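Short chain dehydrogenase (A0QTM2 homolog) (Mycobacterium thermoresistibile, PDB 3SC4) probably catalyses the NAD(P)-dependent oxidation or reduction of a substrate that is not identified. Local coordinates at residues F117-M120 with N121-V125. Residues are numbered along the deposited sequence; the frame is centred on the assembly and turned at random.
Sequences FDLM and NGIQV
Gln124 folds back on Met120 and grips its carbonyl twice. Its backbone N bonds Met120 O at 3.1 Å in the ordinary i to i+4 way, and its side-chain NE2 reaches that same Met120 O at 3.2 Å from the opposite face of the carbonyl plane. The carbonyl oxygen lies close to the plane of the Gln124 amide, and the N-H points at it fairly straight, at 160°. With CG beside its own backbone N (chi1 -77°) and the chain extended beyond it, Gln124 runs back along the helix far enough for this second bond. The other end of the amide is held too: OE1 accepts from the backbone N of Ala103, so both ends of the group are tied and its rotation is fixed.

This is one packed side of the turn. A second buried face is formed by Phe117 and Asn121, towards the other subunit: the ring passes obliquely by Asn121, with CE2 3.8 Å from Asn121 CB. The backbone bond from Asn121 N to Phe117 O, 2.8 Å long, joins the same two residues.

Things are looser where Leu119 and Ile123, both partly exposed, lie side by side and point the same way. Leu119 CD2 comes within 4.1 Å of Ile123 CD1, an apolar contact between branch ends.

All nine residues belong to helix 114-135 of the Rossmann-type domain. Phe117 stacks on Tyr129 of the second subunit and Asp118 OD1 forms a salt bridge with Arg126 NE of that subunit, which places the Phe117-Asn121 face at the interface between the two subunits, while Met120 and Gln124 rest on helix 164-183 and Leu119 and Ile123 touch the loop following strand 96-99.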
loop_
_atom_site.group_PDB
_atom_site.type_symbol
_atom_site.label_atom_id
_atom_site.label_comp_id
_atom_site.label_asym_id
_atom_site.label_seq_id
_atom_site.Cartn_x
_atom_site.Cartn_y
_atom_site.Cartn_z
ATOM N N PHE B 117 -7.949 9.021 6.022
ATOM C CA PHE B 117 -6.992 8.025 5.557
ATOM C C PHE B 117 -7.525 6.621 5.795
ATOM O O PHE B 117 -7.484 5.802 4.895
ATOM C CB PHE B 117 -5.644 8.196 6.274
ATOM C CG PHE B 117 -4.645 7.147 5.929
ATOM C CD1 PHE B 117 -3.719 7.369 4.932
ATOM C CD2 PHE B 117 -4.640 5.927 6.602
ATOM C CE1 PHE B 117 -2.796 6.404 4.598
ATOM C CE2 PHE B 117 -3.724 4.954 6.279
ATOM C CZ PHE B 117 -2.799 5.187 5.269
ATOM N N ASP B 118 -8.011 6.361 7.013
ATOM C CA ASP B 118 -8.517 5.035 7.386
ATOM C C ASP B 118 -9.709 4.625 6.554
ATOM O O ASP B 118 -9.904 3.459 6.239
ATOM C CB ASP B 118 -8.920 4.979 8.851
ATOM C CG ASP B 118 -7.756 5.071 9.766
ATOM O OD1 ASP B 118 -6.617 4.871 9.309
ATOM O OD2 ASP B 118 -7.973 5.361 10.951
ATOM N N LEU B 119 -10.510 5.571 6.153
ATOM C CA LEU B 119 -11.628 5.202 5.349
ATOM C C LEU B 119 -11.124 4.739 3.976
ATOM O O LEU B 119 -11.601 3.725 3.424
ATOM C CB LEU B 119 -12.603 6.365 5.335
ATOM C CG LEU B 119 -13.812 6.238 4.458
ATOM C CD1 LEU B 119 -14.907 7.190 4.962
ATOM C CD2 LEU B 119 -13.325 6.573 3.077
ATOM N N MET B 120 -10.108 5.416 3.450
ATOM C CA MET B 120 -9.535 5.022 2.157
ATOM C C MET B 120 -8.768 3.676 2.215
ATOM O O MET B 120 -8.941 2.811 1.366
ATOM C CB MET B 120 -8.597 6.131 1.629
ATOM C CG MET B 120 -9.305 7.424 1.257
ATOM S SD MET B 120 -8.344 8.587 0.260
ATOM C CE MET B 120 -7.790 9.561 1.605
ATOM N N ASN B 121 -7.874 3.557 3.189
ATOM C CA ASN B 121 -7.092 2.363 3.405
ATOM C C ASN B 121 -8.073 1.233 3.735
ATOM O O ASN B 121 -7.985 0.124 3.172
ATOM C CB ASN B 121 -6.106 2.632 4.535
ATOM C CG ASN B 121 -5.193 1.435 4.873
ATOM O OD1 ASN B 121 -4.209 1.143 4.162
ATOM N ND2 ASN B 121 -5.457 0.812 6.017
ATOM N N GLY B 122 -9.062 1.530 4.584
ATOM C CA GLY B 122 -10.006 0.507 5.037
ATOM C C GLY B 122 -10.779 -0.121 3.907
ATOM O O GLY B 122 -10.810 -1.338 3.759
ATOM N N ILE B 123 -11.401 0.715 3.096
ATOM C CA ILE B 123 -12.262 0.205 2.067
ATOM C C ILE B 123 -11.452 -0.409 0.921
ATOM O O ILE B 123 -11.834 -1.436 0.378
ATOM C CB ILE B 123 -13.186 1.305 1.529
ATOM C CG1 ILE B 123 -14.194 1.708 2.618
ATOM C CG2 ILE B 123 -13.912 0.805 0.337
ATOM C CD1 ILE B 123 -15.072 2.925 2.270
ATOM N N GLN B 124 -10.334 0.196 0.564
ATOM C CA GLN B 124 -9.639 -0.191 -0.664
ATOM C C GLN B 124 -8.511 -1.212 -0.488
ATOM O O GLN B 124 -8.421 -2.179 -1.259
ATOM C CB GLN B 124 -9.138 1.059 -1.419
ATOM C CG GLN B 124 -10.271 1.743 -2.162
ATOM C CD GLN B 124 -10.059 3.219 -2.512
ATOM O OE1 GLN B 124 -10.534 3.676 -3.567
ATOM N NE2 GLN B 124 -9.406 3.971 -1.624
ATOM N N VAL B 125 -7.637 -0.992 0.483
ATOM C CA VAL B 125 -6.491 -1.872 0.664
ATOM C C VAL B 125 -6.939 -3.025 1.522
ATOM O O VAL B 125 -6.906 -4.157 1.098
ATOM C CB VAL B 125 -5.331 -1.173 1.329
ATOM C CG1 VAL B 125 -4.147 -2.104 1.399
ATOM C CG2 VAL B 125 -4.998 0.131 0.573
#